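Long-range contacts in heat shock protease HtrA (Thermotoga maritima, PDB 1L1J), which probably acts as a serine endopeptidase of the heat-shock response, the chain described here being its trypsin-like protease domain: residues A[63-68]-A[114-119]; A[95-100]-A[107-112]; A[120-125]-A[218-223]; A[131-136]-A[188-193]; A[166-171]-A[199-204]. All blocks are in the same frame, centred on the assembly; numbering follows the deposited sequence.

Contact 1 (A[63-68]-A[114-119]); sequences FDPEGY and DKKFPY
A beta hairpin of the trypsin-like fold, strand 54-64 turning into strand 68-72, has its bend packed at Pro65 against Lys116, Phe117 and Tyr119 of the loop that leaves strand 105-109. It illustrates how an irregular loop can follow a turn with a single cross-bond and let side chains do the rest. That bond runs from Phe117 N to Pro65 O at 3.2 Å and is nearly straight (172° at the hydrogen); the donor lies in the carbonyl plane, on a lone pair. The proline ring is then held from two directions. Over the Tyr119 ring sits Pro65 CD, 3.8 Å from the ring centroid and 13° off its normal, a CH-pi contact with the face. The torsion of Tyr119 turns CG between the backbone N and the carbonyl carbon (chi1 61°), which swings the ring across the proline, while Tyr119 CB lies 3.6 Å from Asp64 N. Lys116 brings the aliphatic part of its extended chain instead: its CB is 3.6 Å from Pro65 CB, with its CD also close to that carbon. Phe117 closes the bend, its ring also meeting Tyr92 at a steep angle and touching Ile62 of strand 54-64. A side chain at Gly67 would press on Phe117 CE2; Gly67 CA already lies 3.5 Å from Phe117 CD2.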
# COMPACT_ATOMS: atom_id res chain seq x y z
N PHE A 63 -0.50 10.22 4.99
CA PHE A 63 0.58 11.09 4.54
C PHE A 63 0.47 12.52 5.04
O PHE A 63 1.31 13.36 4.73
CB PHE A 63 0.70 11.06 3.01
CG PHE A 63 -0.53 11.52 2.26
CD1 PHE A 63 -0.69 12.85 1.91
CD2 PHE A 63 -1.49 10.61 1.84
CE1 PHE A 63 -1.78 13.27 1.13
CE2 PHE A 63 -2.59 11.01 1.07
CZ PHE A 63 -2.72 12.35 0.71
N ASP A 64 -0.57 12.80 5.82
CA ASP A 64 -0.77 14.13 6.37
C ASP A 64 -1.81 14.06 7.48
O ASP A 64 -2.93 13.61 7.27
CB ASP A 64 -1.17 15.11 5.25
CG ASP A 64 0.05 15.83 4.62
OD1 ASP A 64 -0.06 16.34 3.48
OD2 ASP A 64 1.12 15.91 5.28
N PRO A 65 -1.45 14.54 8.68
CA PRO A 65 -2.23 14.58 9.92
C PRO A 65 -3.74 14.72 9.82
O PRO A 65 -4.48 14.17 10.64
CB PRO A 65 -1.59 15.72 10.71
CG PRO A 65 -0.97 16.58 9.63
CD PRO A 65 -0.38 15.55 8.73
N GLU A 66 -4.21 15.45 8.82
CA GLU A 66 -5.64 15.66 8.63
C GLU A 66 -6.38 14.34 8.41
O GLU A 66 -7.61 14.32 8.43
CB GLU A 66 -5.88 16.59 7.43
CG GLU A 66 -4.75 17.56 7.14
CD GLU A 66 -3.61 16.92 6.35
OE1 GLU A 66 -2.50 17.49 6.33
OE2 GLU A 66 -3.84 15.84 5.74
N GLY A 67 -5.65 13.25 8.21
CA GLY A 67 -6.30 11.97 8.02
C GLY A 67 -6.31 11.52 6.57
O GLY A 67 -7.12 10.67 6.18
N TYR A 68 -5.42 12.09 5.78
CA TYR A 68 -5.33 11.73 4.38
C TYR A 68 -4.48 10.47 4.20
O TYR A 68 -3.38 10.35 4.75
CB TYR A 68 -4.79 12.90 3.57
CG TYR A 68 -5.89 13.87 3.24
CD1 TYR A 68 -5.81 15.21 3.61
CD2 TYR A 68 -7.03 13.44 2.56
CE1 TYR A 68 -6.84 16.11 3.32
CE2 TYR A 68 -8.07 14.32 2.26
CZ TYR A 68 -7.97 15.65 2.65
OH TYR A 68 -9.00 16.53 2.36
N ASP A 114 -10.64 14.96 17.26
CA ASP A 114 -9.86 15.90 18.07
C ASP A 114 -8.40 15.97 17.63
O ASP A 114 -7.97 16.92 16.97
CB ASP A 114 -9.97 15.56 19.57
CG ASP A 114 -9.57 14.11 19.88
OD1 ASP A 114 -10.23 13.18 19.38
OD2 ASP A 114 -8.58 13.92 20.64
N LYS A 115 -7.62 14.96 18.01
CA LYS A 115 -6.21 14.92 17.65
C LYS A 115 -6.00 14.48 16.22
O LYS A 115 -6.84 13.79 15.62
CB LYS A 115 -5.42 14.01 18.60
CG LYS A 115 -5.03 14.69 19.91
CD LYS A 115 -4.23 15.97 19.65
CE LYS A 115 -3.97 16.77 20.93
NZ LYS A 115 -3.18 18.02 20.68
N LYS A 116 -4.86 14.90 15.67
CA LYS A 116 -4.49 14.54 14.32
C LYS A 116 -3.79 13.19 14.40
O LYS A 116 -3.51 12.68 15.49
CB LYS A 116 -3.59 15.62 13.73
CG LYS A 116 -4.29 16.98 13.63
CD LYS A 116 -3.45 18.02 12.87
CE LYS A 116 -4.24 19.30 12.64
NZ LYS A 116 -3.51 20.28 11.78
N PHE A 117 -3.49 12.62 13.24
CA PHE A 117 -2.85 11.31 13.16
C PHE A 117 -1.36 11.36 12.85
O PHE A 117 -0.81 12.42 12.52
CB PHE A 117 -3.53 10.49 12.07
CG PHE A 117 -5.01 10.40 12.21
CD1 PHE A 117 -5.58 9.55 13.15
CD2 PHE A 117 -5.84 11.15 11.40
CE1 PHE A 117 -6.97 9.45 13.27
CE2 PHE A 117 -7.23 11.06 11.51
CZ PHE A 117 -7.79 10.20 12.45
N PRO A 118 -0.68 10.21 12.98
CA PRO A 118 0.75 10.13 12.69
C PRO A 118 0.85 10.00 11.17
O PRO A 118 -0.05 9.45 10.53
CB PRO A 118 1.18 8.86 13.42
CG PRO A 118 -0.06 8.01 13.35
CD PRO A 118 -1.14 9.00 13.68
N TYR A 119 1.94 10.49 10.58
CA TYR A 119 2.06 10.42 9.14
C TYR A 119 3.48 10.22 8.64
O TYR A 119 4.44 10.55 9.34
CB TYR A 119 1.50 11.70 8.52
CG TYR A 119 2.26 12.92 8.97
CD1 TYR A 119 3.05 13.63 8.08
CD2 TYR A 119 2.21 13.33 10.30
CE1 TYR A 119 3.79 14.74 8.50
CE2 TYR A 119 2.95 14.43 10.74
CZ TYR A 119 3.74 15.13 9.83
OH TYR A 119 4.46 16.23 10.25

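Contact 2 (A[95-100]-A[107-112]); sequences EYIGGD and VIKIKA
Ile97 and Val107 meet in the beta hairpin of strands 98-100 and 105-109, at one margin of the first antiparallel sheet of the trypsin-like fold. Gly98 and Val107 form an antiparallel hydrogen-bonded pair, with Val107 N 3.1 Å from Gly98 O. One residue earlier, the pairing slackens: the bond from Ile97 N to Val107 O is weak. The dense part is built round Ile97. With CG1 beside the backbone N (chi1 -54°), its branch leans over strand 105-109 and lays CD1 3.4 Å from Lys109 CB, while its CB and CG2 meet Val107 CG1; Tyr68 and Ile226 also touch this side chain. An alanine here would keep CB but is likely to cost Lys109 CB its cover by CD1 and CG1, and Val107 CG1 its CG2 neighbour. Tyr96 turns the other way, toward Tyr73 and Val76 of the helix that carries the predicted charge-relay His74, and Ile108 CD1 approaches its CD1 at 4.1 Å. Glu95, exposed, is the loose part; it joins mainly by a backbone hydrogen bond, Glu95 N to Lys109 O at 2.9 Å. The Lys109 chain bends away to a cation-pi contact with Tyr68, and NZ donates a hydrogen bond to Ile110 O at 3.1 Å.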
# COMPACT_ATOMS: atom_id res chain seq x y z
N GLU A 95 -13.37 8.36 3.29
CA GLU A 95 -14.13 8.93 2.19
C GLU A 95 -13.28 8.94 0.94
O GLU A 95 -12.23 9.58 0.91
CB GLU A 95 -14.55 10.35 2.53
CG GLU A 95 -15.70 10.85 1.69
CD GLU A 95 -16.00 12.29 1.96
OE1 GLU A 95 -17.16 12.71 1.70
OE2 GLU A 95 -15.09 13.01 2.42
N TYR A 96 -13.73 8.25 -0.10
CA TYR A 96 -12.98 8.19 -1.35
C TYR A 96 -12.75 9.57 -2.00
O TYR A 96 -13.56 10.02 -2.81
CB TYR A 96 -13.69 7.29 -2.34
CG TYR A 96 -12.95 7.17 -3.65
CD1 TYR A 96 -11.96 6.21 -3.83
CD2 TYR A 96 -13.25 8.03 -4.72
CE1 TYR A 96 -11.27 6.11 -5.05
CE2 TYR A 96 -12.57 7.93 -5.93
CZ TYR A 96 -11.58 6.98 -6.10
OH TYR A 96 -10.93 6.88 -7.31
N ILE A 97 -11.65 10.21 -1.63
CA ILE A 97 -11.26 11.53 -2.15
C ILE A 97 -11.10 11.54 -3.68
O ILE A 97 -11.56 12.47 -4.36
CB ILE A 97 -9.92 11.97 -1.56
CG1 ILE A 97 -9.97 11.92 -0.03
CG2 ILE A 97 -9.55 13.34 -2.07
CD1 ILE A 97 -10.98 12.86 0.58
N GLY A 98 -10.43 10.52 -4.20
CA GLY A 98 -10.19 10.42 -5.63
C GLY A 98 -9.15 9.36 -5.90
O GLY A 98 -8.62 8.76 -4.97
N GLY A 99 -8.83 9.13 -7.17
CA GLY A 99 -7.85 8.11 -7.48
C GLY A 99 -7.61 8.03 -8.97
O GLY A 99 -7.96 8.95 -9.69
N ASP A 100 -7.01 6.93 -9.41
CA ASP A 100 -6.70 6.73 -10.83
C ASP A 100 -6.41 5.25 -11.04
O ASP A 100 -5.48 4.71 -10.43
CB ASP A 100 -5.46 7.56 -11.20
CG ASP A 100 -5.15 7.53 -12.68
OD1 ASP A 100 -5.18 6.43 -13.29
OD2 ASP A 100 -4.86 8.61 -13.24
N VAL A 107 -6.40 8.02 -2.99
CA VAL A 107 -6.35 8.70 -1.70
C VAL A 107 -7.67 8.58 -0.94
O VAL A 107 -8.76 8.61 -1.52
CB VAL A 107 -5.97 10.19 -1.87
CG1 VAL A 107 -7.04 10.91 -2.67
CG2 VAL A 107 -5.77 10.82 -0.50
N ILE A 108 -7.55 8.44 0.37
CA ILE A 108 -8.69 8.26 1.25
C ILE A 108 -8.61 9.27 2.40
O ILE A 108 -7.56 9.88 2.61
CB ILE A 108 -8.68 6.81 1.76
CG1 ILE A 108 -9.84 6.05 1.11
CG2 ILE A 108 -8.67 6.75 3.28
CD1 ILE A 108 -9.74 5.98 -0.39
N LYS A 109 -9.71 9.43 3.13
CA LYS A 109 -9.75 10.40 4.23
C LYS A 109 -10.53 9.93 5.48
O LYS A 109 -11.69 9.50 5.39
CB LYS A 109 -10.34 11.72 3.72
CG LYS A 109 -10.41 12.83 4.76
CD LYS A 109 -9.03 13.22 5.25
CE LYS A 109 -9.10 14.46 6.13
NZ LYS A 109 -9.95 14.26 7.35
N ILE A 110 -9.87 10.03 6.62
CA ILE A 110 -10.43 9.63 7.91
C ILE A 110 -10.67 10.83 8.84
O ILE A 110 -9.80 11.68 9.05
CB ILE A 110 -9.51 8.60 8.60
CG1 ILE A 110 -10.02 7.20 8.32
CG2 ILE A 110 -9.44 8.84 10.08
CD1 ILE A 110 -10.06 6.87 6.87
N LYS A 111 -11.87 10.88 9.40
CA LYS A 111 -12.26 11.96 10.30
C LYS A 111 -11.36 12.00 11.54
O LYS A 111 -11.18 10.99 12.22
CB LYS A 111 -13.73 11.77 10.71
CG LYS A 111 -14.57 10.99 9.69
CD LYS A 111 -16.06 11.09 10.00
CE LYS A 111 -16.89 10.05 9.25
NZ LYS A 111 -16.73 8.68 9.82
N ALA A 112 -10.81 13.18 11.83
CA ALA A 112 -9.93 13.38 12.98
C ALA A 112 -10.60 14.20 14.10
O ALA A 112 -10.17 15.31 14.41
CB ALA A 112 -8.64 14.08 12.52

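Contact 3 (A[120-125]-A[218-223]); sequences LEFGDS and TVKKFL
Phe122 and Lys220 run side by side, pointing opposite ways, the ring heading for helix 216-223 and the lysine chain heading back toward strand 121-122. The nearly straight Lys220 chain lays its methylene groups along the phenylalanine: CG is 3.8 Å from Phe122 CD1, and CE comes within 3.6 Å of Phe122 CB. The ammonium group overshoots the ring to bond the backbone, Lys220 NZ lying 3.0 Å from Gly123 O in the carbonyl plane, with a C=O...N angle of 159°; Asn217 OD1 is a second, weak partner. Leu223, just under a turn further along the helix, meets Phe122 head-on. Its CD1 sits at the ring edge, in plane, 3.7 Å from Phe122 CE1. A serine in place of Lys220 would probably leave Gly123 O without this donor and strip the methylene cover from one flank of Phe122. Asn217 is shared: its ND2 bonds Asp124 OD1. Leu70 of strand 68-72 touches both Phe122 and Leu223. The arrangement is that of the chymotrypsin-like fold, in which a helix following the second barrel packs back across the chain segment that links the two barrels.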
# COMPACT_ATOMS: atom_id res chain seq x y z
N LEU A 120 3.58 9.70 7.42
CA LEU A 120 4.87 9.47 6.78
C LEU A 120 5.20 10.65 5.87
O LEU A 120 4.33 11.39 5.47
CB LEU A 120 4.82 8.18 5.95
CG LEU A 120 4.79 6.79 6.61
CD1 LEU A 120 5.07 6.91 8.10
CD2 LEU A 120 3.45 6.13 6.35
N GLU A 121 6.48 10.82 5.57
CA GLU A 121 6.90 11.90 4.69
C GLU A 121 7.35 11.33 3.36
O GLU A 121 7.82 10.20 3.28
CB GLU A 121 8.04 12.68 5.34
CG GLU A 121 7.73 13.16 6.74
CD GLU A 121 8.78 14.11 7.28
OE1 GLU A 121 9.98 13.72 7.32
OE2 GLU A 121 8.41 15.25 7.67
N PHE A 122 7.19 12.12 2.30
CA PHE A 122 7.59 11.67 0.97
C PHE A 122 9.08 11.88 0.73
O PHE A 122 9.67 12.84 1.21
CB PHE A 122 6.80 12.42 -0.11
CG PHE A 122 5.31 12.17 -0.05
CD1 PHE A 122 4.44 12.98 -0.77
CD2 PHE A 122 4.79 11.11 0.69
CE1 PHE A 122 3.06 12.74 -0.73
CE2 PHE A 122 3.42 10.87 0.73
CZ PHE A 122 2.56 11.68 0.02
N GLY A 123 9.68 10.95 0.00
CA GLY A 123 11.08 11.08 -0.32
C GLY A 123 11.06 11.64 -1.73
O GLY A 123 10.10 12.29 -2.13
N ASP A 124 12.12 11.38 -2.48
CA ASP A 124 12.21 11.85 -3.85
C ASP A 124 12.62 10.69 -4.74
O ASP A 124 13.72 10.15 -4.59
CB ASP A 124 13.24 12.97 -3.97
CG ASP A 124 13.24 13.61 -5.33
OD1 ASP A 124 12.55 13.10 -6.23
OD2 ASP A 124 13.95 14.63 -5.50
N SER A 125 11.73 10.30 -5.64
CA SER A 125 11.99 9.20 -6.55
C SER A 125 13.18 9.49 -7.46
O SER A 125 14.00 8.61 -7.71
CB SER A 125 10.76 8.92 -7.40
OG SER A 125 9.69 8.46 -6.61
N THR A 218 5.48 10.31 -8.73
CA THR A 218 4.35 10.13 -9.61
C THR A 218 3.11 10.39 -8.76
O THR A 218 2.18 11.06 -9.19
CB THR A 218 4.32 8.70 -10.16
OG1 THR A 218 5.42 8.53 -11.07
CG2 THR A 218 3.00 8.41 -10.89
N VAL A 219 3.11 9.87 -7.54
CA VAL A 219 2.00 10.04 -6.62
C VAL A 219 1.76 11.52 -6.32
O VAL A 219 0.61 11.97 -6.24
CB VAL A 219 2.25 9.27 -5.29
CG1 VAL A 219 1.01 9.30 -4.41
CG2 VAL A 219 2.65 7.82 -5.59
N LYS A 220 2.84 12.28 -6.17
CA LYS A 220 2.75 13.72 -5.91
C LYS A 220 2.06 14.43 -7.08
O LYS A 220 1.20 15.29 -6.88
CB LYS A 220 4.14 14.33 -5.71
CG LYS A 220 4.89 13.86 -4.48
CD LYS A 220 6.25 14.54 -4.43
CE LYS A 220 7.17 13.92 -3.40
NZ LYS A 220 8.58 14.34 -3.66
N LYS A 221 2.44 14.08 -8.30
CA LYS A 221 1.82 14.68 -9.46
C LYS A 221 0.34 14.32 -9.47
O LYS A 221 -0.47 15.06 -10.02
CB LYS A 221 2.49 14.21 -10.76
CG LYS A 221 3.96 14.62 -10.88
CD LYS A 221 4.57 14.29 -12.25
CE LYS A 221 6.06 14.64 -12.28
NZ LYS A 221 6.67 14.55 -13.64
N PHE A 222 -0.01 13.19 -8.87
CA PHE A 222 -1.42 12.80 -8.82
C PHE A 222 -2.12 13.61 -7.75
O PHE A 222 -3.12 14.27 -8.00
CB PHE A 222 -1.59 11.32 -8.49
CG PHE A 222 -3.00 10.96 -8.13
CD1 PHE A 222 -3.99 10.90 -9.11
CD2 PHE A 222 -3.36 10.73 -6.80
CE1 PHE A 222 -5.32 10.63 -8.77
CE2 PHE A 222 -4.68 10.45 -6.45
CZ PHE A 222 -5.66 10.40 -7.44
N LEU A 223 -1.57 13.55 -6.54
CA LEU A 223 -2.15 14.27 -5.42
C LEU A 223 -2.46 15.70 -5.82
O LEU A 223 -3.54 16.21 -5.53
CB LEU A 223 -1.19 14.27 -4.22
CG LEU A 223 -1.13 12.99 -3.37
CD1 LEU A 223 -0.29 13.25 -2.13
CD2 LEU A 223 -2.53 12.57 -2.97

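Contact 4 (A[131-136]-A[188-193]); sequences GEWAIA and LNIHGE
Ile135 O accepts the shortest bond of this contact, 2.8 Å from Leu188 N and almost straight at 173°, and the return bond from Ile135 N to Leu188 O measures 3.0 Å. Together they make Ile135 and Leu188 an antiparallel hydrogen-bonded pair. Leu188 O is held a second time, by a CA-H...O contact from Ala134 CA at 3.2 Å, so two neighbouring residues of strand 133-138 converge on one carbonyl. Beyond Leu188 the chain leaves the strand for a turn, and side chains make most of the remaining contacts. Ile190 sends CD1 back to within 3.5 Å of Trp133 O, covering the edge of the strand near the exposed indole. On the Leu188 side, Ile135 CD1 approaches Asn189 O at 3.6 Å. A chi1 of 62° wedges CG of Glu132 between the two arms of its own backbone and directs the carboxylate across to Asn189, whose amide plane stands at 87° to it. Glu132 OE2 comes 3.2 Å from Asn189 ND2, but at an angle too poor for a hydrogen bond. Ile135 and Leu188 share a face of the sheet, covered by Ile6, Val9 and Cys13 of helix 5-13. Such strand pairing, next to the tight hairpin that turns strand 186-188 into strand 193-198, is characteristic of the second beta-barrel of trypsin-like proteases.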
# COMPACT_ATOMS: atom_id res chain seq x y z
N GLY A 131 20.27 -0.16 -5.35
CA GLY A 131 21.12 -0.85 -4.40
C GLY A 131 20.83 -0.35 -3.00
O GLY A 131 21.39 -0.86 -2.02
N GLU A 132 19.97 0.65 -2.89
CA GLU A 132 19.65 1.19 -1.58
C GLU A 132 18.55 0.34 -0.96
O GLU A 132 17.68 -0.15 -1.67
CB GLU A 132 19.18 2.64 -1.67
CG GLU A 132 17.93 2.85 -2.48
CD GLU A 132 17.20 4.13 -2.10
OE1 GLU A 132 17.86 5.17 -1.96
OE2 GLU A 132 15.97 4.09 -1.94
N TRP A 133 18.61 0.16 0.35
CA TRP A 133 17.61 -0.65 1.03
C TRP A 133 16.22 -0.06 0.95
O TRP A 133 16.04 1.14 1.11
CB TRP A 133 17.98 -0.84 2.51
CG TRP A 133 19.29 -1.50 2.73
CD1 TRP A 133 20.48 -0.88 3.01
CD2 TRP A 133 19.57 -2.91 2.69
NE1 TRP A 133 21.48 -1.82 3.13
CE2 TRP A 133 20.95 -3.07 2.93
CE3 TRP A 133 18.79 -4.05 2.45
CZ2 TRP A 133 21.56 -4.32 2.97
CZ3 TRP A 133 19.39 -5.29 2.48
CH2 TRP A 133 20.77 -5.42 2.73
N ALA A 134 15.24 -0.92 0.69
CA ALA A 134 13.84 -0.51 0.63
C ALA A 134 13.07 -1.37 1.65
O ALA A 134 13.24 -2.58 1.72
CB ALA A 134 13.28 -0.72 -0.75
N ILE A 135 12.22 -0.73 2.44
CA ILE A 135 11.49 -1.49 3.44
C ILE A 135 10.01 -1.42 3.10
O ILE A 135 9.44 -0.34 3.10
CB ILE A 135 11.75 -0.89 4.85
CG1 ILE A 135 13.24 -0.55 5.01
CG2 ILE A 135 11.38 -1.91 5.92
CD1 ILE A 135 13.59 0.14 6.31
N ALA A 136 9.41 -2.56 2.78
CA ALA A 136 8.00 -2.60 2.45
C ALA A 136 7.21 -2.82 3.73
O ALA A 136 7.55 -3.72 4.51
CB ALA A 136 7.73 -3.71 1.49
N LEU A 188 9.64 2.25 1.99
CA LEU A 188 10.53 3.27 2.55
C LEU A 188 12.05 3.14 2.32
O LEU A 188 12.55 2.14 1.80
CB LEU A 188 10.30 3.36 4.07
CG LEU A 188 8.89 3.50 4.62
CD1 LEU A 188 8.89 3.01 6.06
CD2 LEU A 188 8.39 4.95 4.53
N ASN A 189 12.74 4.20 2.75
CA ASN A 189 14.20 4.35 2.70
C ASN A 189 14.78 3.92 4.03
O ASN A 189 14.09 3.38 4.88
CB ASN A 189 14.58 5.80 2.55
CG ASN A 189 14.34 6.32 1.19
OD1 ASN A 189 14.43 7.52 0.95
ND2 ASN A 189 14.04 5.40 0.26
N ILE A 190 16.06 4.19 4.20
CA ILE A 190 16.72 3.90 5.46
C ILE A 190 16.50 5.17 6.24
O ILE A 190 16.79 5.26 7.42
CB ILE A 190 18.24 3.67 5.31
CG1 ILE A 190 18.75 4.19 3.96
CG2 ILE A 190 18.55 2.21 5.58
CD1 ILE A 190 18.20 3.45 2.71
N HIS A 191 15.95 6.16 5.55
CA HIS A 191 15.66 7.45 6.16
C HIS A 191 14.21 7.63 6.59
O HIS A 191 13.86 8.67 7.12
CB HIS A 191 16.07 8.57 5.20
CG HIS A 191 17.51 8.54 4.81
ND1 HIS A 191 17.99 7.73 3.81
CD2 HIS A 191 18.59 9.16 5.34
CE1 HIS A 191 19.30 7.86 3.72
NE2 HIS A 191 19.69 8.73 4.65
N GLY A 192 13.37 6.62 6.37
CA GLY A 192 11.98 6.73 6.78
C GLY A 192 11.14 7.51 5.80
O GLY A 192 10.01 7.88 6.09
N GLU A 193 11.67 7.78 4.62
CA GLU A 193 10.93 8.52 3.62
C GLU A 193 10.22 7.58 2.65
O GLU A 193 10.78 6.58 2.21
CB GLU A 193 11.88 9.44 2.87
CG GLU A 193 12.75 10.30 3.79
CD GLU A 193 13.82 11.05 3.01
OE1 GLU A 193 13.45 11.95 2.24
OE2 GLU A 193 15.01 10.72 3.16

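Contact 5 (A[166-171]-A[199-204]); sequences GYYVGL and TAIVNP
In the second barrel of the trypsin-like fold, the ring of Tyr168 projects from strand 167-174 against a hollow formed by Ile201 and Val202, in the loop after strand 193-198. The principle here is a flat knob laid on branched side chains that both approach from one side of its plane. Val202 supplies the base: its CG2 stands 3.6 Å above the ring plane of Tyr168, displaced toward the rim, and 3.8 Å from the centroid, a CH-pi contact 21° off the normal. With CG2 anti to the carbonyl carbon and CG1 anti to the backbone N (chi1 -171°), this valine presents one methyl group to the ring. Ile201 comes in obliquely, nearer the CD2 and CE2 rim, with CB, CG1 and CD1, though the closest carbon spacings there are doubtful in the model. At the far end of the knob, Tyr168 OH reaches the loop backbone, 3.0 Å from Ile201 O. The Ile201 side chain also comes about 3 Å, nearest atoms, from those of Asp104 and His74, and Ala200 N bonds Ser183 OG. Ile201 thus touches both Tyr168 and the predicted charge-relay residues. A G1 bulge at Gly170 and Leu171, opposite Arg157, turns the strand, so that Leu171 also points at the loop. It packs beside the tyrosine, with Leu171 CD1 4.1 Å from Val202 CG2.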
# COMPACT_ATOMS: atom_id res chain seq x y z
N GLY A 166 -3.12 -4.12 -21.10
CA GLY A 166 -2.47 -2.88 -20.75
C GLY A 166 -1.04 -3.09 -20.30
O GLY A 166 -0.43 -4.11 -20.60
N TYR A 167 -0.52 -2.12 -19.56
CA TYR A 167 0.83 -2.17 -19.06
C TYR A 167 0.91 -1.48 -17.71
O TYR A 167 0.18 -0.52 -17.44
CB TYR A 167 1.79 -1.41 -20.00
CG TYR A 167 2.25 -2.11 -21.27
CD1 TYR A 167 1.40 -2.25 -22.37
CD2 TYR A 167 3.57 -2.56 -21.40
CE1 TYR A 167 1.85 -2.82 -23.57
CE2 TYR A 167 4.02 -3.13 -22.59
CZ TYR A 167 3.17 -3.25 -23.66
OH TYR A 167 3.64 -3.76 -24.84
N TYR A 168 1.78 -2.00 -16.84
CA TYR A 168 2.02 -1.37 -15.56
C TYR A 168 3.23 -0.55 -16.00
O TYR A 168 4.11 -1.11 -16.65
CB TYR A 168 2.42 -2.40 -14.49
CG TYR A 168 1.33 -3.41 -14.16
CD1 TYR A 168 1.48 -4.76 -14.47
CD2 TYR A 168 0.16 -3.01 -13.54
CE1 TYR A 168 0.49 -5.69 -14.19
CE2 TYR A 168 -0.84 -3.93 -13.26
CZ TYR A 168 -0.67 -5.26 -13.58
OH TYR A 168 -1.67 -6.17 -13.27
N VAL A 169 3.28 0.75 -15.69
CA VAL A 169 4.43 1.54 -16.13
C VAL A 169 4.96 2.60 -15.14
O VAL A 169 4.19 3.18 -14.36
CB VAL A 169 4.15 2.25 -17.49
CG1 VAL A 169 3.15 1.45 -18.32
CG2 VAL A 169 3.66 3.67 -17.27
N GLY A 170 6.27 2.83 -15.18
CA GLY A 170 6.91 3.80 -14.29
C GLY A 170 7.21 3.23 -12.92
O GLY A 170 7.54 3.97 -11.99
N LEU A 171 7.15 1.91 -12.79
CA LEU A 171 7.35 1.24 -11.51
C LEU A 171 8.77 1.08 -10.98
O LEU A 171 9.73 0.92 -11.74
CB LEU A 171 6.69 -0.14 -11.56
CG LEU A 171 5.22 -0.15 -11.98
CD1 LEU A 171 4.76 -1.58 -12.17
CD2 LEU A 171 4.37 0.59 -10.94
N THR A 199 2.80 -2.04 -4.74
CA THR A 199 1.65 -2.42 -5.54
C THR A 199 1.77 -3.84 -6.05
O THR A 199 2.74 -4.22 -6.72
CB THR A 199 1.40 -1.47 -6.75
OG1 THR A 199 1.71 -2.15 -7.97
CG2 THR A 199 2.24 -0.23 -6.63
N ALA A 200 0.75 -4.63 -5.71
CA ALA A 200 0.71 -6.02 -6.09
C ALA A 200 -0.05 -6.33 -7.37
O ALA A 200 -0.00 -7.46 -7.82
CB ALA A 200 0.13 -6.84 -4.95
N ILE A 201 -0.76 -5.36 -7.97
CA ILE A 201 -1.49 -5.69 -9.21
C ILE A 201 -0.60 -6.62 -10.04
O ILE A 201 -1.09 -7.56 -10.69
CB ILE A 201 -1.88 -4.44 -10.08
CG1 ILE A 201 -0.92 -3.27 -9.83
CG2 ILE A 201 -3.34 -4.06 -9.82
CD1 ILE A 201 -1.19 -2.03 -10.71
N VAL A 202 0.71 -6.36 -10.02
CA VAL A 202 1.64 -7.22 -10.72
C VAL A 202 1.65 -8.48 -9.86
O VAL A 202 2.61 -8.75 -9.13
CB VAL A 202 3.05 -6.62 -10.79
CG1 VAL A 202 3.91 -7.45 -11.72
CG2 VAL A 202 2.98 -5.19 -11.25
N ASN A 203 0.54 -9.20 -9.95
CA ASN A 203 0.26 -10.44 -9.23
C ASN A 203 1.27 -10.94 -8.17
O ASN A 203 0.98 -10.90 -6.97
CB ASN A 203 -0.06 -11.53 -10.26
CG ASN A 203 -1.17 -11.11 -11.22
OD1 ASN A 203 -1.07 -10.08 -11.88
ND2 ASN A 203 -2.22 -11.91 -11.30
N PRO A 204 2.48 -11.37 -8.59
CA PRO A 204 3.06 -11.48 -9.94
C PRO A 204 2.81 -12.79 -10.72
O PRO A 204 3.27 -12.94 -11.86
CB PRO A 204 4.55 -11.23 -9.67
CG PRO A 204 4.76 -11.90 -8.37
CD PRO A 204 3.53 -11.49 -7.56

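Contacts 1, 2 and 3 adjoin one another, and contact 4 touches contact 3 through Glu193 against Gly123, whereas contact 5 touches none of the other four. Contacts 1 and 2 both reach the first sheet and meet through a probable bond from Ile110 N to Gly67 O; one fastens a loop to a hairpin bend, the other pairs strands. Contact 3, a surface contact, ties the second barrel's closing helix to the linker between barrels, and its Phe122 and Leu223 abut Phe63 of contact 1. Contacts 4 and 5 share the second sheet with contact 3. Contact 4 depends on backbone pairing, while contact 5, the most buried, is almost wholly apolar and is the one that touches the predicted charge-relay residues.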